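PDB 4R7K: putative from Helicobacter pylori J99, which is of unknown function but belongs to an SRPBCC-type (START-like) family, whose helix-grip fold often encloses a pocket for hydrophobic ligands. Local coordinates for residues F57-R65 with F112-L121; D132-L142 with I153-A164. All coordinates share one frame; numbering follows the deposited sequence. Where two conformers were deposited one is given.

Contact 1 (F57-R65 with F112-L121); sequences FNKVVQHLR and FELKDAILRL
Phe57, Val61, Leu64 and Arg65 pack helix 57-65 against one face of the hairpin formed by strands 103-114 and 118-126. This is a helix-on-sheet contact in a fold consistent with the helix-grip fold of the SRPBCC family. The helix runs nearly along strand 118-121, 14° from parallel, and no direct hydrogen bond joins the two segments. Phe57, at the start of the helix, lies against the turn of the hairpin. Its CG is anti to the backbone N (chi1 173°), and the ring reaches the backbone of the turn. CZ comes 3.4 Å from Ile118 N. Ala117 CA lies over one ring face and Val61 CG2 of the same helix over the opposite face, while Leu119 N meets the ring edge. Water 1 also bridges here, with a short bond to Asp116 O and a weak one to Asn58 OD1. One turn along the helix, Val61 CG1 meets Leu114 CD1 tip to tip at 4.0 Å. The same methyl also touches Leu119 CD2 at 3.9 Å, so Val61 spans both strands of the hairpin. Leu64 CD2 reaches Leu121 CD2, again tip to tip, and grazes Leu119 CD2. Beyond these residues, helix 174-190 packs on Val60 and His63. Arg65 closes the far end. Its chain bends at chi3, and NH2 is hydrogen-bonded to Leu90 O. Phe112 CZ lies over one face of the guanidinium, near its centre, 3.3 Å from Arg65 CZ, the planes 42° apart.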
loop_
_atom_site.group_PDB
_atom_site.type_symbol
_atom_site.label_atom_id
_atom_site.label_comp_id
_atom_site.label_asym_id
_atom_site.label_seq_id
_atom_site.Cartn_x
_atom_site.Cartn_y
_atom_site.Cartn_z
ATOM N N PHE A 57 23.831 4.846 15.425
ATOM C CA PHE A 57 23.239 3.809 16.266
ATOM C C PHE A 57 22.588 4.387 17.512
ATOM O O PHE A 57 21.436 4.120 17.778
ATOM C CB PHE A 57 24.294 2.776 16.659
ATOM C CG PHE A 57 23.831 1.748 17.668
ATOM C CD1 PHE A 57 23.139 0.616 17.258
ATOM C CD2 PHE A 57 24.171 1.867 19.007
ATOM C CE1 PHE A 57 22.745 -0.340 18.175
ATOM C CE2 PHE A 57 23.767 0.918 19.937
ATOM C CZ PHE A 57 23.062 -0.192 19.524
ATOM N N ASN A 58 23.344 5.161 18.279
ATOM C CA ASN A 58 22.819 5.724 19.536
ATOM C C ASN A 58 21.534 6.510 19.357
ATOM O O ASN A 58 20.605 6.393 20.157
ATOM C CB ASN A 58 23.904 6.537 20.246
ATOM C CG ASN A 58 24.855 5.643 21.032
ATOM O OD1 ASN A 58 24.442 4.601 21.582
ATOM N ND2 ASN A 58 26.105 6.037 21.110
ATOM N N LYS A 59 21.475 7.296 18.297
ATOM C CA LYS A 59 20.312 8.122 18.036
ATOM C C LYS A 59 19.098 7.259 17.708
ATOM O O LYS A 59 17.998 7.530 18.140
ATOM C CB LYS A 59 20.647 9.132 16.918
ATOM C CG LYS A 59 19.668 10.284 16.734
ATOM C CD LYS A 59 19.378 11.100 18.000
ATOM C CE LYS A 59 20.583 11.793 18.588
ATOM N NZ LYS A 59 20.214 12.581 19.801
ATOM N N VAL A 60 19.306 6.202 16.956
ATOM C CA VAL A 60 18.211 5.314 16.603
ATOM C C VAL A 60 17.656 4.646 17.856
ATOM O O VAL A 60 16.441 4.608 18.068
ATOM C CB VAL A 60 18.667 4.275 15.557
ATOM C CG1 VAL A 60 17.606 3.197 15.365
ATOM C CG2 VAL A 60 18.989 4.966 14.245
ATOM N N VAL A 61 18.550 4.167 18.720
ATOM C CA VAL A 61 18.125 3.511 19.958
ATOM C C VAL A 61 17.301 4.504 20.804
ATOM O O VAL A 61 16.234 4.189 21.338
ATOM C CB VAL A 61 19.341 2.953 20.723
ATOM C CG1 VAL A 61 18.953 2.446 22.096
ATOM C CG2 VAL A 61 20.014 1.846 19.948
ATOM N N GLN A 62 17.784 5.736 20.889
ATOM C CA GLN A 62 17.095 6.724 21.647
ATOM C C GLN A 62 15.704 6.954 21.124
ATOM O O GLN A 62 14.754 7.036 21.901
ATOM C CB GLN A 62 17.872 8.020 21.567
ATOM C CG GLN A 62 17.203 9.130 22.311
ATOM C CD GLN A 62 17.907 10.433 22.122
ATOM O OE1 GLN A 62 18.877 10.534 21.353
ATOM N NE2 GLN A 62 17.415 11.455 22.804
ATOM N N HIS A 63 15.567 7.063 19.807
ATOM C CA HIS A 63 14.254 7.363 19.234
ATOM C C HIS A 63 13.304 6.184 19.190
ATOM O O HIS A 63 12.093 6.370 19.003
ATOM C CB HIS A 63 14.366 7.995 17.863
ATOM C CG HIS A 63 14.998 9.341 17.879
ATOM N ND1 HIS A 63 15.803 9.794 16.862
ATOM C CD2 HIS A 63 14.945 10.338 18.794
ATOM C CE1 HIS A 63 16.218 11.014 17.144
ATOM N NE2 HIS A 63 15.720 11.362 18.318
ATOM N N LEU A 64 13.838 4.992 19.368
ATOM C CA LEU A 64 13.005 3.795 19.460
ATOM C C LEU A 64 12.625 3.560 20.919
ATOM O O LEU A 64 11.455 3.328 21.215
ATOM C CB LEU A 64 13.738 2.568 18.928
ATOM C CG LEU A 64 12.997 1.257 19.146
ATOM C CD1 LEU A 64 11.657 1.288 18.424
ATOM C CD2 LEU A 64 13.831 0.095 18.642
ATOM N N ARG A 65 13.610 3.575 21.818
ATOM C CA ARG A 65 13.342 3.393 23.255
ATOM C C ARG A 65 12.509 4.503 23.910
ATOM O O ARG A 65 11.735 4.240 24.838
ATOM C CB ARG A 65 14.641 3.333 24.059
ATOM C CG ARG A 65 15.478 2.097 23.886
ATOM C CD ARG A 65 16.619 2.195 24.904
ATOM N NE ARG A 65 16.128 2.042 26.285
ATOM C CZ ARG A 65 16.852 2.249 27.388
ATOM N NH1 ARG A 65 18.112 2.683 27.311
ATOM N NH2 ARG A 65 16.298 2.033 28.580
ATOM N N PHE A 112 15.074 -6.677 26.908
ATOM C CA PHE A 112 15.828 -5.453 26.757
ATOM C C PHE A 112 17.303 -5.731 27.030
ATOM O O PHE A 112 17.699 -6.034 28.171
ATOM C CB PHE A 112 15.348 -4.333 27.692
ATOM C CG PHE A 112 16.192 -3.100 27.583
ATOM C CD1 PHE A 112 16.029 -2.247 26.521
ATOM C CD2 PHE A 112 17.191 -2.842 28.496
ATOM C CE1 PHE A 112 16.834 -1.148 26.364
ATOM C CE2 PHE A 112 18.000 -1.730 28.355
ATOM C CZ PHE A 112 17.827 -0.894 27.277
ATOM N N GLU A 113 18.113 -5.639 25.993
ATOM C CA GLU A 113 19.541 -5.845 26.118
ATOM C C GLU A 113 20.224 -4.846 25.201
ATOM O O GLU A 113 20.114 -4.925 23.972
ATOM C CB GLU A 113 19.905 -7.269 25.737
ATOM C CG GLU A 113 21.383 -7.572 25.949
ATOM C CD GLU A 113 21.735 -9.045 25.748
ATOM O OE1 GLU A 113 22.701 -9.523 26.392
ATOM O OE2 GLU A 113 21.042 -9.730 24.969
ATOM N N LEU A 114 20.911 -3.877 25.797
ATOM C CA LEU A 114 21.570 -2.831 25.035
ATOM C C LEU A 114 23.061 -2.910 25.246
ATOM O O LEU A 114 23.535 -2.774 26.368
ATOM C CB LEU A 114 21.053 -1.458 25.463
ATOM C CG LEU A 114 21.742 -0.233 24.825
ATOM C CD1 LEU A 114 21.629 -0.238 23.301
ATOM C CD2 LEU A 114 21.173 1.061 25.399
ATOM N N LYS A 115 23.783 -3.130 24.155
ATOM C CA LYS A 115 25.243 -3.202 24.149
ATOM C C LYS A 115 25.760 -2.053 23.280
ATOM O O LYS A 115 24.966 -1.344 22.628
ATOM C CB LYS A 115 25.715 -4.569 23.632
ATOM C CG LYS A 115 25.110 -5.718 24.430
ATOM C CD LYS A 115 25.945 -6.990 24.406
ATOM C CE LYS A 115 25.916 -7.685 23.062
ATOM N NZ LYS A 115 26.950 -8.760 23.038
ATOM N N ASP A 116 27.079 -1.861 23.265
ATOM C CA ASP A 116 27.697 -0.781 22.473
ATOM C C ASP A 116 27.288 -0.797 20.997
ATOM O O ASP A 116 27.241 0.233 20.368
ATOM C CB ASP A 116 29.237 -0.875 22.512
ATOM C CG ASP A 116 29.825 -0.511 23.867
ATOM O OD1 ASP A 116 29.087 0.014 24.723
ATOM O OD2 ASP A 116 31.045 -0.725 24.064
ATOM N N ALA A 117 27.024 -1.966 20.439
ATOM C CA ALA A 117 26.719 -2.036 19.013
ATOM C C ALA A 117 25.467 -2.817 18.617
ATOM O O ALA A 117 25.256 -3.042 17.451
ATOM C CB ALA A 117 27.915 -2.596 18.277
ATOM N N ILE A 118 24.652 -3.195 19.580
ATOM C CA ILE A 118 23.438 -3.930 19.294
ATOM C C ILE A 118 22.407 -3.777 20.404
ATOM O O ILE A 118 22.726 -3.809 21.616
ATOM C CB ILE A 118 23.737 -5.419 19.025
ATOM C CG1 ILE A 118 22.428 -6.164 18.782
ATOM C CG2 ILE A 118 24.543 -6.001 20.167
ATOM C CD1 ILE A 118 22.552 -7.596 18.279
ATOM N N LEU A 119 21.169 -3.551 19.971
ATOM C CA LEU A 119 20.039 -3.463 20.846
ATOM C C LEU A 119 19.075 -4.569 20.490
ATOM O O LEU A 119 18.733 -4.760 19.327
ATOM C CB LEU A 119 19.277 -2.133 20.667
ATOM C CG LEU A 119 17.898 -2.084 21.353
ATOM C CD1 LEU A 119 18.073 -2.141 22.850
ATOM C CD2 LEU A 119 17.096 -0.831 20.982
ATOM N N ARG A 120 18.603 -5.262 21.505
ATOM C CA ARG A 120 17.503 -6.196 21.392
ATOM C C ARG A 120 16.394 -5.707 22.307
ATOM O O ARG A 120 16.576 -5.553 23.530
ATOM C CB ARG A 120 17.942 -7.587 21.780
ATOM C CG ARG A 120 18.900 -8.202 20.764
ATOM C CD ARG A 120 19.562 -9.448 21.369
ATOM N NE ARG A 120 20.474 -10.108 20.441
ATOM C CZ ARG A 120 20.084 -10.971 19.516
ATOM N NH1 ARG A 120 18.802 -11.239 19.351
ATOM N NH2 ARG A 120 20.969 -11.530 18.730
ATOM N N LEU A 121 15.233 -5.471 21.728
ATOM C CA LEU A 121 14.114 -4.936 22.480
ATOM C C LEU A 121 12.836 -5.603 21.998
ATOM O O LEU A 121 12.646 -5.783 20.809
ATOM C CB LEU A 121 14.002 -3.425 22.246
ATOM C CG LEU A 121 12.725 -2.727 22.760
ATOM C CD1 LEU A 121 12.778 -2.687 24.271
ATOM C CD2 LEU A 121 12.688 -1.302 22.222
HETATM O O HOH W 1 27.286 2.726 21.182
#

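Contact 2 (D132-L142 with I153-A164); sequences DEYLEVYHAWL and ILTQESQSGVPA
Strands 136-142 and 153-160 run antiparallel, 169° between their directions, with axes 4.7 Å apart. Hydrogen-bonded pairs Glu136-Ser160, Tyr138-Ser158, Ala140-Gln156 and Leu142-Leu154 alternate with non-hydrogen-bonded pairs Val137-Gln159, His139-Glu157 and Trp141-Thr155. Past the strands, Gly161 takes the N-cap position of helix 162-169. Water 2 links Tyr134 O to Val162 N, and Pro163 CD rests 3.2 Å from Asp132 O.

On the face with His139, Trp141, Thr155 and Glu157, one hydroxyl joins several groups. Thr155 OG1 is anti to its own N (chi1 -167°), which turns the hydroxyl to the neighbouring strand. It accepts from His139 NE2 at 2.8 Å, near the imidazole plane but bent (136° at the hydrogen). It donates to Ala140 O at 3.0 Å from above the carbonyl plane; Gln156 N approaches that oxygen from the opposite face. The hydroxyl also lies over the centre of the Trp141 ring, and Thr155 CB makes a CH-pi contact with the six-membered ring, 3.8 Å from its centroid.

Glu157 OE2 sits over one face of His139, 3.3 Å from ND1, at an angle too poor for a hydrogen bond. Its OE1 lies against Val137 and accepts from Gln159 NE2 at 2.7 Å, met from above the carboxylate plane. At the start of helix 162-169, Leu135 CD1 meets Ala164 CB. On the other face, Glu136 forms a salt bridge with Arg124.

His179 stacks on His139, and Trp182 meets Trp141 edge-to-face. Both belong to helix 174-190, so that helix packs directly on this face. Such a curved antiparallel sheet around a C-terminal helix is characteristic of the helix-grip fold, where relatives commonly hold their ligand pocket.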
loop_
_atom_site.group_PDB
_atom_site.type_symbol
_atom_site.label_atom_id
_atom_site.label_comp_id
_atom_site.label_asym_id
_atom_site.label_seq_id
_atom_site.Cartn_x
_atom_site.Cartn_y
_atom_site.Cartn_z
ATOM N N ASP A 132 -13.551 -13.760 19.778
ATOM C CA ASP A 132 -12.845 -13.660 18.497
ATOM C C ASP A 132 -12.167 -12.311 18.242
ATOM O O ASP A 132 -11.500 -12.160 17.224
ATOM C CB ASP A 132 -13.782 -14.015 17.324
ATOM C CG ASP A 132 -14.162 -15.498 17.301
ATOM O OD1 ASP A 132 -13.677 -16.255 18.164
ATOM O OD2 ASP A 132 -14.934 -15.906 16.410
ATOM N N GLU A 133 -12.346 -11.357 19.153
ATOM C CA GLU A 133 -11.742 -10.029 19.022
ATOM C C GLU A 133 -10.412 -9.904 19.782
ATOM O O GLU A 133 -9.714 -8.900 19.655
ATOM C CB GLU A 133 -12.716 -8.972 19.532
ATOM C CG GLU A 133 -13.915 -8.740 18.628
ATOM C CD GLU A 133 -15.097 -8.179 19.393
ATOM O OE1 GLU A 133 -15.422 -6.988 19.215
ATOM O OE2 GLU A 133 -15.666 -8.930 20.210
ATOM N N TYR A 134 -10.081 -10.913 20.574
ATOM C CA TYR A 134 -8.854 -10.892 21.360
ATOM C C TYR A 134 -7.629 -11.107 20.471
ATOM O O TYR A 134 -7.583 -12.048 19.695
ATOM C CB TYR A 134 -8.861 -11.948 22.450
ATOM C CG TYR A 134 -7.577 -11.943 23.245
ATOM C CD1 TYR A 134 -7.287 -10.882 24.106
ATOM C CD2 TYR A 134 -6.650 -12.977 23.144
ATOM C CE1 TYR A 134 -6.125 -10.843 24.848
ATOM C CE2 TYR A 134 -5.471 -12.944 23.894
ATOM C CZ TYR A 134 -5.220 -11.866 24.740
ATOM O OH TYR A 134 -4.085 -11.780 25.502
ATOM N N LEU A 135 -6.649 -10.230 20.609
ATOM C CA LEU A 135 -5.394 -10.276 19.837
ATOM C C LEU A 135 -4.221 -10.118 20.791
ATOM O O LEU A 135 -4.231 -9.233 21.637
ATOM C CB LEU A 135 -5.350 -9.142 18.828
ATOM C CG LEU A 135 -4.120 -9.023 17.943
ATOM C CD1 LEU A 135 -3.926 -10.297 17.149
ATOM C CD2 LEU A 135 -4.222 -7.833 16.991
ATOM N N GLU A 136 -3.223 -10.989 20.669
ATOM C CA GLU A 136 -2.020 -10.893 21.490
ATOM C C GLU A 136 -0.854 -10.978 20.543
ATOM O O GLU A 136 -0.869 -11.819 19.658
ATOM C CB GLU A 136 -1.965 -12.004 22.545
ATOM C CG GLU A 136 -0.876 -11.807 23.581
ATOM C CD GLU A 136 -0.815 -12.942 24.595
ATOM O OE1 GLU A 136 -1.431 -13.982 24.351
ATOM O OE2 GLU A 136 -0.135 -12.803 25.621
ATOM N N VAL A 137 0.143 -10.102 20.723
ATOM C CA VAL A 137 1.322 -10.062 19.848
ATOM C C VAL A 137 2.655 -9.979 20.627
ATOM O O VAL A 137 2.667 -9.644 21.817
ATOM C CB VAL A 137 1.243 -8.863 18.873
ATOM C CG1 VAL A 137 -0.142 -8.813 18.213
ATOM C CG2 VAL A 137 1.524 -7.509 19.559
ATOM N N TYR A 138 3.748 -10.285 19.939
ATOM C CA TYR A 138 5.110 -10.138 20.473
ATOM C C TYR A 138 5.860 -9.398 19.385
ATOM O O TYR A 138 6.037 -9.922 18.277
ATOM C CB TYR A 138 5.723 -11.488 20.766
ATOM C CG TYR A 138 7.066 -11.445 21.479
ATOM C CD1 TYR A 138 7.144 -11.433 22.871
ATOM C CD2 TYR A 138 8.252 -11.497 20.773
ATOM C CE1 TYR A 138 8.377 -11.419 23.519
ATOM C CE2 TYR A 138 9.485 -11.456 21.426
ATOM C CZ TYR A 138 9.543 -11.431 22.787
ATOM O OH TYR A 138 10.787 -11.419 23.407
ATOM N N HIS A 139 6.242 -8.158 19.655
ATOM C CA HIS A 139 6.884 -7.309 18.658
ATOM C C HIS A 139 8.337 -7.084 19.063
ATOM O O HIS A 139 8.621 -6.500 20.087
ATOM C CB HIS A 139 6.158 -5.994 18.653
ATOM C CG HIS A 139 6.597 -5.049 17.589
ATOM N ND1 HIS A 139 5.872 -3.925 17.265
ATOM C CD2 HIS A 139 7.608 -5.115 16.691
ATOM C CE1 HIS A 139 6.480 -3.281 16.285
ATOM N NE2 HIS A 139 7.537 -3.983 15.921
ATOM N N ALA A 140 9.251 -7.572 18.238
ATOM C CA ALA A 140 10.661 -7.553 18.572
ATOM C C ALA A 140 11.421 -6.670 17.612
ATOM O O ALA A 140 11.033 -6.486 16.417
ATOM C CB ALA A 140 11.219 -8.958 18.536
ATOM N N TRP A 141 12.516 -6.154 18.128
ATOM C CA TRP A 141 13.361 -5.258 17.406
ATOM C C TRP A 141 14.798 -5.626 17.627
ATOM O O TRP A 141 15.204 -6.026 18.754
ATOM C CB TRP A 141 13.175 -3.810 17.913
ATOM C CG TRP A 141 11.830 -3.183 17.752
ATOM C CD1 TRP A 141 10.730 -3.396 18.537
ATOM C CD2 TRP A 141 11.452 -2.179 16.797
ATOM N NE1 TRP A 141 9.689 -2.594 18.114
ATOM C CE2 TRP A 141 10.106 -1.842 17.051
ATOM C CE3 TRP A 141 12.130 -1.511 15.760
ATOM C CZ2 TRP A 141 9.412 -0.916 16.276
ATOM C CZ3 TRP A 141 11.427 -0.600 14.976
ATOM C CH2 TRP A 141 10.100 -0.288 15.257
ATOM N N LEU A 142 15.590 -5.431 16.576
ATOM C CA LEU A 142 17.024 -5.622 16.624
ATOM C C LEU A 142 17.660 -4.493 15.844
ATOM O O LEU A 142 17.457 -4.379 14.625
ATOM C CB LEU A 142 17.411 -6.975 16.031
ATOM C CG LEU A 142 18.832 -7.465 16.370
ATOM C CD1 LEU A 142 18.910 -8.974 16.110
ATOM C CD2 LEU A 142 19.843 -6.699 15.531
ATOM N N ILE A 153 18.152 -1.986 11.065
ATOM C CA ILE A 153 16.991 -2.007 11.927
ATOM C C ILE A 153 16.064 -3.124 11.438
ATOM O O ILE A 153 15.497 -3.046 10.345
ATOM C CB ILE A 153 16.214 -0.660 11.954
ATOM C CG1 ILE A 153 17.148 0.505 12.193
ATOM C CG2 ILE A 153 15.146 -0.719 13.040
ATOM C CD1 ILE A 153 16.527 1.881 12.018
ATOM N N LEU A 154 15.915 -4.150 12.259
ATOM C CA LEU A 154 15.079 -5.286 11.952
ATOM C C LEU A 154 13.959 -5.287 12.931
ATOM O O LEU A 154 14.211 -5.241 14.152
ATOM C CB LEU A 154 15.852 -6.593 12.125
ATOM C CG LEU A 154 15.061 -7.927 11.985
ATOM C CD1 LEU A 154 14.628 -8.190 10.565
ATOM C CD2 LEU A 154 15.907 -9.096 12.458
ATOM N N THR A 155 12.719 -5.330 12.426
ATOM C CA THR A 155 11.594 -5.471 13.289
ATOM C C THR A 155 10.657 -6.607 12.790
ATOM O O THR A 155 10.306 -6.707 11.596
ATOM C CB THR A 155 10.859 -4.148 13.534
ATOM O OG1 THR A 155 9.956 -4.324 14.631
ATOM C CG2 THR A 155 10.091 -3.700 12.303
ATOM N N GLN A 156 10.261 -7.451 13.723
ATOM C CA GLN A 156 9.445 -8.620 13.434
ATOM C C GLN A 156 8.407 -8.777 14.480
ATOM O O GLN A 156 8.668 -8.531 15.656
ATOM C CB GLN A 156 10.304 -9.887 13.356
ATOM C CG GLN A 156 11.379 -9.841 12.307
ATOM C CD GLN A 156 12.192 -11.118 12.196
ATOM O OE1 GLN A 156 12.522 -11.782 13.186
ATOM N NE2 GLN A 156 12.521 -11.467 10.977
ATOM N N GLU A 157 7.191 -9.151 14.065
ATOM C CA GLU A 157 6.096 -9.329 14.997
ATOM C C GLU A 157 5.385 -10.653 14.696
ATOM O O GLU A 157 5.112 -10.992 13.519
ATOM C CB GLU A 157 5.063 -8.182 14.887
ATOM C CG GLU A 157 3.897 -8.300 15.853
ATOM C CD GLU A 157 3.037 -7.023 15.958
ATOM O OE1 GLU A 157 1.805 -7.160 16.005
ATOM O OE2 GLU A 157 3.568 -5.883 15.969
ATOM N N SER A 158 5.050 -11.342 15.776
ATOM C CA SER A 158 4.331 -12.608 15.754
ATOM C C SER A 158 3.020 -12.337 16.490
ATOM O O SER A 158 3.030 -11.755 17.592
ATOM C CB SER A 158 5.187 -13.664 16.485
ATOM O OG SER A 158 4.553 -14.939 16.525
ATOM N N GLN A 159 1.907 -12.793 15.923
ATOM C CA GLN A 159 0.592 -12.483 16.427
ATOM C C GLN A 159 -0.264 -13.747 16.583
ATOM O O GLN A 159 -0.217 -14.665 15.733
ATOM C CB GLN A 159 -0.134 -11.548 15.458
ATOM C CG GLN A 159 0.598 -10.284 15.063
ATOM C CD GLN A 159 -0.218 -9.395 14.099
ATOM O OE1 GLN A 159 -0.924 -9.884 13.230
ATOM N NE2 GLN A 159 -0.098 -8.080 14.259
ATOM N N SER A 160 -1.064 -13.762 17.635
ATOM C CA SER A 160 -1.972 -14.874 17.895
ATOM C C SER A 160 -3.396 -14.378 18.178
ATOM O O SER A 160 -3.599 -13.397 18.902
ATOM C CB SER A 160 -1.481 -15.704 19.075
ATOM O OG SER A 160 -0.230 -16.306 18.758
ATOM N N GLY A 161 -4.373 -15.106 17.651
ATOM C CA GLY A 161 -5.779 -14.785 17.854
ATOM C C GLY A 161 -6.496 -14.763 16.533
ATOM O O GLY A 161 -5.852 -14.738 15.465
ATOM N N VAL A 162 -7.825 -14.759 16.596
ATOM C CA VAL A 162 -8.632 -14.772 15.388
ATOM C C VAL A 162 -8.397 -13.533 14.519
ATOM O O VAL A 162 -8.376 -13.656 13.313
ATOM C CB VAL A 162 -10.134 -14.984 15.687
ATOM C CG1 VAL A 162 -10.969 -14.753 14.440
ATOM C CG2 VAL A 162 -10.384 -16.390 16.208
ATOM N N PRO A 163 -8.189 -12.346 15.123
ATOM C CA PRO A 163 -7.933 -11.207 14.245
ATOM C C PRO A 163 -6.598 -11.311 13.489
ATOM O O PRO A 163 -6.473 -10.723 12.422
ATOM C CB PRO A 163 -7.914 -10.017 15.203
ATOM C CG PRO A 163 -8.747 -10.457 16.373
ATOM C CD PRO A 163 -8.420 -11.913 16.510
ATOM N N ALA A 164 -5.623 -12.030 14.050
ATOM C CA ALA A 164 -4.332 -12.212 13.397
ATOM C C ALA A 164 -4.492 -13.087 12.176
ATOM O O ALA A 164 -3.864 -12.855 11.140
ATOM C CB ALA A 164 -3.316 -12.793 14.372
HETATM O O HOH W 2 -9.041 -14.164 19.326
#

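From the N terminus, strand 44-53 leads into helix 57-65. The chain returns to that helix 47 residues later, at 112-121, where contact 1 closes a long loop. Contact 2 follows in series, in the hairpin of strands 136-146 and 150-160, with ten residues between its segments. Neither contact nests in the other or crosses it. Their centres are about 21 Å apart, on opposite sides of the chain's centre. They join where strands 118-126 and 136-146 lie side by side, with Leu121 O 2.7 Å from Trp141 N, a probable hydrogen bond. Leu64 also packs on Trp141, and Val60 on Ile153. Both hairpins belong to one sheet, helix 57-65 packs on it, and helix 162-169 follows its strand 150-160.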